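Local coordinates for pentalenene synthase (PDB 6Q4S), which probably converts farnesyl diphosphate to the bicyclic sesquiterpenol 7-epi-alpha-eudesmol, with magnesium as cofactor, at residues Q52-T57 against N71-A76; F221-H226 against N306-W311; D268-L273 against E299-W304. One frame throughout, in Å; residues are numbered along the deposited sequence.

Contact 1: Q52-T57 against N71-A76; sequences QAAART and NWFSLA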
# COMPACT_ATOMS: atom_id res chain seq x y z
N GLN A 52 18.16 17.23 14.09
CA GLN A 52 19.06 17.74 13.11
C GLN A 52 18.93 17.05 11.80
O GLN A 52 18.93 17.67 10.74
CB GLN A 52 20.50 17.68 13.68
CG GLN A 52 21.53 18.26 12.75
CD GLN A 52 22.94 17.73 13.06
OE1 GLN A 52 23.27 17.39 14.19
NE2 GLN A 52 23.73 17.62 12.03
N ALA A 53 18.78 15.71 11.81
CA ALA A 53 18.57 15.02 10.56
C ALA A 53 17.32 15.54 9.85
O ALA A 53 17.33 15.79 8.61
CB ALA A 53 18.45 13.51 10.84
N ALA A 54 16.23 15.70 10.62
CA ALA A 54 14.99 16.21 9.97
C ALA A 54 15.16 17.59 9.33
O ALA A 54 14.67 17.88 8.22
CB ALA A 54 13.87 16.21 10.97
N ALA A 55 15.87 18.46 10.04
CA ALA A 55 16.15 19.82 9.54
C ALA A 55 16.97 19.83 8.25
O ALA A 55 16.81 20.72 7.40
CB ALA A 55 16.86 20.63 10.64
N ARG A 56 17.85 18.84 8.08
CA ARG A 56 18.71 18.72 6.82
C ARG A 56 18.05 17.99 5.69
O ARG A 56 18.31 18.25 4.52
CB ARG A 56 19.99 18.01 7.20
CG ARG A 56 20.88 18.72 8.20
CD ARG A 56 22.14 17.88 8.43
NE ARG A 56 23.07 18.53 9.35
CZ ARG A 56 23.87 19.53 8.95
NH1 ARG A 56 23.89 19.95 7.69
NH2 ARG A 56 24.69 20.08 9.82
N THR A 57 17.15 17.05 6.02
CA THR A 57 16.43 16.32 4.98
C THR A 57 15.10 16.90 4.48
O THR A 57 14.68 16.62 3.32
CB THR A 57 16.20 14.84 5.38
OG1 THR A 57 15.49 14.73 6.61
CG2 THR A 57 17.54 14.18 5.57
N ASN A 71 8.60 14.42 14.76
CA ASN A 71 7.87 13.45 15.52
C ASN A 71 7.90 12.05 14.74
O ASN A 71 8.18 10.99 15.32
CB ASN A 71 6.42 13.95 15.77
CG ASN A 71 6.36 15.17 16.68
OD1 ASN A 71 7.29 15.48 17.44
ND2 ASN A 71 5.18 15.77 16.71
N TRP A 72 7.54 12.10 13.49
CA TRP A 72 7.62 10.94 12.61
C TRP A 72 8.99 10.25 12.59
O TRP A 72 9.09 9.07 12.88
CB TRP A 72 7.31 11.37 11.24
CG TRP A 72 7.28 10.31 10.25
CD1 TRP A 72 6.75 9.07 10.36
CD2 TRP A 72 7.80 10.41 8.96
NE1 TRP A 72 6.90 8.37 9.19
CE2 TRP A 72 7.57 9.16 8.31
CE3 TRP A 72 8.49 11.41 8.28
CZ2 TRP A 72 7.91 8.96 6.99
CZ3 TRP A 72 8.85 11.20 7.01
CH2 TRP A 72 8.57 9.98 6.36
N PHE A 73 10.02 11.03 12.31
CA PHE A 73 11.38 10.58 12.44
C PHE A 73 11.61 9.76 13.71
O PHE A 73 12.26 8.75 13.65
CB PHE A 73 12.36 11.75 12.48
CG PHE A 73 13.29 11.83 11.34
CD1 PHE A 73 14.54 11.27 11.43
CD2 PHE A 73 12.98 12.57 10.21
CE1 PHE A 73 15.44 11.38 10.39
CE2 PHE A 73 13.90 12.73 9.17
CZ PHE A 73 15.11 12.12 9.26
N SER A 74 11.14 10.24 14.85
CA SER A 74 11.38 9.55 16.06
C SER A 74 10.74 8.14 16.10
O SER A 74 11.27 7.29 16.83
CB SER A 74 10.94 10.36 17.31
OG SER A 74 9.54 10.45 17.44
N LEU A 75 9.61 7.94 15.39
CA LEU A 75 8.80 6.71 15.49
C LEU A 75 9.61 5.54 15.02
O LEU A 75 9.72 4.56 15.73
CB LEU A 75 7.48 6.77 14.67
CG LEU A 75 6.56 7.77 15.29
CD1 LEU A 75 5.26 7.93 14.55
CD2 LEU A 75 6.33 7.46 16.74
N ALA A 76 10.18 5.67 13.85
CA ALA A 76 10.99 4.63 13.30
C ALA A 76 12.19 4.28 14.18
O ALA A 76 12.49 3.13 14.36
CB ALA A 76 11.46 5.05 11.94
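Of residues 71-76, Phe73 alone reaches residues 52-57, meeting Ala53, Ala54 and Thr57. The packing is tight around the ring. Ala53 CB comes obliquely to Phe73 CE1 at 3.7 Å. The backbone N of Ala54 lies over one face, offset toward the rim, and Ala54 CB is 3.8 Å from Phe73 CD2. Thr57 OG1 sits at the ring edge, near its plane, 3.6 Å from Phe73 CE2.

That hydroxyl is held in place by its own helix. With chi1 at 57°, OG1 lies between the backbone N and the carbonyl carbon, from where Thr57 OG1 reaches back to Ala53 O at 2.9 Å. It stands above the carbonyl plane. The same oxygen also accepts from Thr57 N, so two donors of one residue grip it.

Away from the ring the burial is less complete. Gln52 and Arg56 are partly exposed and take no part in the Phe73 contact, although they touch Trp311 and Glu310 of helix 288-313.

The short segments have axes 10.1 Å apart and cross at 122°. Ala53 and Ala54 present only a CB to the ring as side chain, so the ring comes close to the backbone, with Ala54 CA 3.7 Å from Phe73 CE2. This is buried interhelical packing in the all-helical class I terpene synthase fold, on the helix that leads directly into the DDXXD motif beginning at Asp80.

Contact 2: F221-H226 against N306-W311; sequences FMNDIH and NGNYEW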
# COMPACT_ATOMS: atom_id res chain seq x y z
N PHE A 221 24.45 2.18 2.01
CA PHE A 221 25.90 1.82 2.01
C PHE A 221 26.73 2.85 2.81
O PHE A 221 27.63 2.47 3.57
CB PHE A 221 26.42 1.74 0.60
CG PHE A 221 25.86 0.58 -0.23
CD1 PHE A 221 25.16 -0.49 0.31
CD2 PHE A 221 26.05 0.61 -1.59
CE1 PHE A 221 24.63 -1.51 -0.52
CE2 PHE A 221 25.53 -0.39 -2.42
CZ PHE A 221 24.85 -1.44 -1.89
N MET A 222 26.41 4.16 2.71
CA MET A 222 27.08 5.17 3.57
C MET A 222 26.80 4.94 5.02
O MET A 222 27.70 5.00 5.87
CB MET A 222 26.65 6.61 3.18
CG MET A 222 27.12 7.01 1.79
SD MET A 222 26.92 8.75 1.20
CE MET A 222 27.35 9.46 2.72
N ASN A 223 25.55 4.65 5.34
CA ASN A 223 25.24 4.32 6.67
C ASN A 223 25.94 3.06 7.18
O ASN A 223 26.33 3.05 8.34
CB ASN A 223 23.75 4.20 6.93
CG ASN A 223 23.01 5.55 6.80
OD1 ASN A 223 23.61 6.59 6.59
ND2 ASN A 223 21.70 5.50 6.91
N ASP A 224 26.10 2.00 6.37
CA ASP A 224 26.90 0.85 6.82
C ASP A 224 28.39 1.22 7.07
O ASP A 224 28.94 0.81 8.03
CB ASP A 224 26.86 -0.26 5.80
CG ASP A 224 25.48 -0.97 5.72
OD1 ASP A 224 24.48 -0.56 6.41
OD2 ASP A 224 25.44 -2.01 4.99
N ILE A 225 28.99 1.98 6.16
CA ILE A 225 30.38 2.44 6.32
C ILE A 225 30.52 3.22 7.62
O ILE A 225 31.48 3.02 8.35
CB ILE A 225 30.85 3.26 5.13
CG1 ILE A 225 30.89 2.36 3.89
CG2 ILE A 225 32.22 3.89 5.41
CD1 ILE A 225 30.97 3.13 2.61
N HIS A 226 29.54 4.08 7.91
CA HIS A 226 29.59 4.90 9.07
C HIS A 226 29.38 4.08 10.34
O HIS A 226 30.12 4.30 11.28
CB HIS A 226 28.58 6.06 8.97
CG HIS A 226 28.84 7.14 9.96
ND1 HIS A 226 28.10 7.29 11.12
CD2 HIS A 226 29.81 8.09 10.00
CE1 HIS A 226 28.59 8.30 11.82
NE2 HIS A 226 29.63 8.80 11.16
N ASN A 306 22.43 14.20 0.69
CA ASN A 306 23.38 15.16 1.29
C ASN A 306 23.18 15.38 2.76
O ASN A 306 24.17 15.35 3.57
CB ASN A 306 23.38 16.45 0.56
CG ASN A 306 24.70 17.22 0.75
OD1 ASN A 306 25.79 16.69 0.50
ND2 ASN A 306 24.60 18.46 1.21
N GLY A 307 21.91 15.48 3.14
CA GLY A 307 21.57 15.76 4.51
C GLY A 307 21.87 14.61 5.42
O GLY A 307 22.28 14.78 6.59
N ASN A 308 21.59 13.41 4.93
CA ASN A 308 21.93 12.24 5.73
C ASN A 308 23.46 12.20 5.97
O ASN A 308 23.89 11.95 7.06
CB ASN A 308 21.49 10.92 5.07
CG ASN A 308 21.81 9.70 5.96
OD1 ASN A 308 21.26 9.52 7.03
ND2 ASN A 308 22.79 8.95 5.55
N TYR A 309 24.22 12.44 4.93
CA TYR A 309 25.69 12.43 5.05
C TYR A 309 26.19 13.44 6.09
O TYR A 309 26.90 13.07 7.11
CB TYR A 309 26.33 12.71 3.68
CG TYR A 309 27.83 12.82 3.77
CD1 TYR A 309 28.59 11.79 4.35
CD2 TYR A 309 28.50 13.97 3.37
CE1 TYR A 309 29.97 11.90 4.47
CE2 TYR A 309 29.88 14.08 3.48
CZ TYR A 309 30.60 13.04 4.03
OH TYR A 309 31.97 13.13 4.16
N GLU A 310 25.73 14.68 5.93
CA GLU A 310 26.17 15.78 6.82
C GLU A 310 25.71 15.54 8.18
O GLU A 310 26.42 15.89 9.11
CB GLU A 310 25.76 17.18 6.32
CG GLU A 310 26.02 17.41 4.83
CD GLU A 310 27.29 18.19 4.58
OE1 GLU A 310 28.26 17.89 5.32
OE2 GLU A 310 27.31 19.08 3.66
N TRP A 311 24.54 14.94 8.37
CA TRP A 311 24.14 14.57 9.77
C TRP A 311 25.05 13.45 10.40
O TRP A 311 25.36 13.44 11.60
CB TRP A 311 22.65 14.11 9.78
CG TRP A 311 22.19 13.47 11.01
CD1 TRP A 311 22.00 14.06 12.17
CD2 TRP A 311 21.81 12.09 11.18
NE1 TRP A 311 21.55 13.15 13.10
CE2 TRP A 311 21.42 11.94 12.52
CE3 TRP A 311 21.77 10.97 10.33
CZ2 TRP A 311 21.00 10.73 13.04
CZ3 TRP A 311 21.33 9.78 10.84
CH2 TRP A 311 20.96 9.66 12.20
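Asn223 and Asn308 reach toward each other from opposite directions, and their amides meet between helices 206-228 and 288-313. The side chain of Asn223 can be followed outward. Its CB leaves the helix without touching residues 306-311. With chi1 at -67°, Asn223 CG lies beside the backbone N and comes to 3.6 Å from Asn308 ND2. The contact is made by Asn223 OD1, which accepts a hydrogen bond from Asn308 ND2 at 2.7 Å. The bond is fairly straight, with an N-H...O angle of 159°. OD1 lies almost in the amide plane of Asn308, while the donor is a little tilted from the carbonyl plane of Asn223. The two amide planes are turned 52° apart. The second branch, Asn223 ND2, stays 4.0 Å from Asn308 OD1, so the amides do not pair twice.

Beside this bond, Met222 and Tyr309 form a Met-aromatic contact. The methionine crosses the tyrosine at about a right angle. Met222 SD lies 5.5 Å from the Tyr309 ring centroid, in an oblique position. The placing of the methyl end is doubtful. Tyr309 OH is hydrogen-bonded to the backbone N of Phe7.

Next to Asn223, Asp224 makes a salt bridge to Arg177, a probable substrate-binding residue. Asn223 itself probably binds the third magnesium with Ser227 and Glu231, as in a close relative. Asn308 would then be a second-shell residue that positions the Asn223 amide. The spacing of these three ligands is that of the NSE motif of class I terpene synthases.

Contact 3: D268-L273 against E299-W304; sequences DEYLEL and EAIQHW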
# COMPACT_ATOMS: atom_id res chain seq x y z
N ASP A 268 27.60 7.78 -8.77
CA ASP A 268 27.83 8.21 -10.15
C ASP A 268 26.76 7.80 -11.11
O ASP A 268 26.53 8.54 -12.07
CB ASP A 268 29.16 7.69 -10.74
CG ASP A 268 30.38 8.18 -9.98
OD1 ASP A 268 30.35 9.26 -9.31
OD2 ASP A 268 31.38 7.43 -10.03
N GLU A 269 26.16 6.62 -10.95
CA GLU A 269 25.05 6.27 -11.81
C GLU A 269 23.82 7.23 -11.50
O GLU A 269 23.12 7.63 -12.43
CB GLU A 269 24.65 4.80 -11.68
CG GLU A 269 23.57 4.41 -12.71
CD GLU A 269 22.93 3.02 -12.53
OE1 GLU A 269 23.44 2.19 -11.76
OE2 GLU A 269 21.88 2.75 -13.18
N TYR A 270 23.59 7.51 -10.23
CA TYR A 270 22.58 8.49 -9.77
C TYR A 270 22.80 9.85 -10.47
O TYR A 270 21.86 10.40 -11.12
CB TYR A 270 22.53 8.67 -8.21
CG TYR A 270 21.60 9.84 -7.85
CD1 TYR A 270 20.19 9.68 -7.89
CD2 TYR A 270 22.11 11.09 -7.60
CE1 TYR A 270 19.35 10.75 -7.63
CE2 TYR A 270 21.28 12.18 -7.36
CZ TYR A 270 19.90 12.02 -7.38
OH TYR A 270 19.08 13.11 -7.14
N LEU A 271 24.03 10.35 -10.40
CA LEU A 271 24.37 11.60 -11.08
C LEU A 271 24.16 11.58 -12.60
O LEU A 271 23.71 12.59 -13.16
CB LEU A 271 25.77 12.04 -10.72
CG LEU A 271 25.96 12.35 -9.25
CD1 LEU A 271 27.44 12.61 -8.93
CD2 LEU A 271 25.09 13.52 -8.78
N GLU A 272 24.44 10.45 -13.27
CA GLU A 272 24.14 10.31 -14.73
C GLU A 272 22.63 10.39 -15.01
O GLU A 272 22.20 10.94 -16.04
CB GLU A 272 24.64 8.98 -15.32
CG GLU A 272 26.16 8.81 -15.46
CD GLU A 272 26.67 7.34 -15.58
OE1 GLU A 272 25.88 6.37 -15.77
OE2 GLU A 272 27.91 7.15 -15.47
N LEU A 273 21.82 9.78 -14.15
CA LEU A 273 20.36 9.81 -14.39
C LEU A 273 19.86 11.22 -14.08
O LEU A 273 18.99 11.75 -14.79
CB LEU A 273 19.65 8.72 -13.58
CG LEU A 273 19.96 7.31 -14.04
CD1 LEU A 273 19.47 6.29 -13.04
CD2 LEU A 273 19.31 7.07 -15.37
N GLU A 299 15.21 17.47 -6.09
CA GLU A 299 15.82 18.10 -4.93
C GLU A 299 15.54 17.40 -3.61
O GLU A 299 16.41 17.41 -2.74
CB GLU A 299 15.50 19.61 -4.85
CG GLU A 299 16.03 20.41 -6.03
CD GLU A 299 15.64 21.90 -5.98
OE1 GLU A 299 15.25 22.52 -4.91
OE2 GLU A 299 15.71 22.46 -7.07
N ALA A 300 14.33 16.83 -3.45
CA ALA A 300 14.01 16.06 -2.27
C ALA A 300 15.00 14.84 -2.14
O ALA A 300 15.43 14.53 -1.07
CB ALA A 300 12.54 15.55 -2.32
N ILE A 301 15.37 14.24 -3.26
CA ILE A 301 16.33 13.14 -3.25
C ILE A 301 17.69 13.69 -2.79
O ILE A 301 18.28 13.16 -1.86
CB ILE A 301 16.46 12.42 -4.59
CG1 ILE A 301 15.11 11.84 -5.03
CG2 ILE A 301 17.50 11.29 -4.40
CD1 ILE A 301 15.12 11.31 -6.43
N GLN A 302 18.12 14.83 -3.35
CA GLN A 302 19.40 15.44 -2.95
C GLN A 302 19.43 15.82 -1.49
O GLN A 302 20.44 15.63 -0.77
CB GLN A 302 19.66 16.69 -3.77
CG GLN A 302 19.67 16.50 -5.28
CD GLN A 302 19.83 17.83 -6.06
OE1 GLN A 302 19.67 18.93 -5.53
NE2 GLN A 302 20.17 17.72 -7.32
N HIS A 303 18.32 16.33 -0.99
CA HIS A 303 18.27 16.65 0.41
C HIS A 303 18.53 15.43 1.26
O HIS A 303 19.11 15.55 2.36
CB HIS A 303 16.93 17.34 0.83
CG HIS A 303 16.62 18.59 0.06
ND1 HIS A 303 15.33 19.00 -0.24
CD2 HIS A 303 17.44 19.53 -0.48
CE1 HIS A 303 15.38 20.10 -0.96
NE2 HIS A 303 16.64 20.43 -1.14
N TRP A 304 18.02 14.26 0.80
CA TRP A 304 18.21 13.07 1.58
C TRP A 304 19.68 12.57 1.52
O TRP A 304 20.27 12.24 2.55
CB TRP A 304 17.21 11.98 1.19
CG TRP A 304 16.21 11.93 2.21
CD1 TRP A 304 14.94 12.55 2.22
CD2 TRP A 304 16.39 11.37 3.50
NE1 TRP A 304 14.34 12.36 3.43
CE2 TRP A 304 15.18 11.64 4.24
CE3 TRP A 304 17.43 10.66 4.12
CZ2 TRP A 304 15.00 11.23 5.55
CZ3 TRP A 304 17.24 10.23 5.45
CH2 TRP A 304 16.01 10.51 6.14
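Tyr270 has its CG opposite the backbone N (chi1 172°), which carries the ring across from helix 252-284 to Ile301. On the other side, Ile301 has a chi1 of -59°. CG1 then runs beside the backbone N, and the CG2 branch, which lies opposite that N, is left to meet the tyrosine. The CA atoms of Tyr270 and Ile301 are 10.2 Å apart, so the long aromatic side chain does most of the spanning.

The meeting is at the phenol end. Ile301 CG2 is 3.6 Å from Tyr270 OH and 3.8 Å from Tyr270 CE1, so the methyl touches both the hydroxyl and the near part of the ring. It approaches obliquely. Ile301 CB also comes to 3.7 Å from Tyr270 OH. Gln302 CG adds a contact 3.9 Å from Tyr270 OH, while the rest of its chain extends onward.

Tyr270 also touches Val298 and Ile305. Together with Ile301 and Gln302 these make a four-residue hollow of helix 288-313, and the tyrosine enters it much like a knob into a hole. The two helices are consecutive, run in broadly opposite directions and are joined by a short link, so the contact ties the arms of a helical hairpin in the all-helical terpene synthase fold.

The polar tip of the tyrosine is not left to carbon contacts alone. Its OH is hydrogen-bonded to the side-chain NE2 of Gln274, one turn further along its own helix. Helix 206-228 packs alongside both arms, with Met211 against Tyr270 and Ala215 against Ile301.

How the contacts relate
Helix 288-313 joins all three contacts. It supplies 306-311 to contact 2 and 299-304 to contact 3, whose centres are about 14 Å apart, and its side chains also cover contact 1. Trp304 CH2 packs on Phe73 CZ at 3.6 Å, and Trp311 CD1 lies 3.6 Å from Ala53 N. Contact 1 is about 14 Å from contact 2 and about 20 Å from contact 3, centre to centre. In the sequence, contact 3 is nested inside the loop that contact 2 closes. Contact 2 holds the probable magnesium ligand Asn223. The side chain of Phe73 in contact 1 is about 9 Å from that of Asn223, whereas contact 3 lies away from the probable metal- and substrate-binding residues.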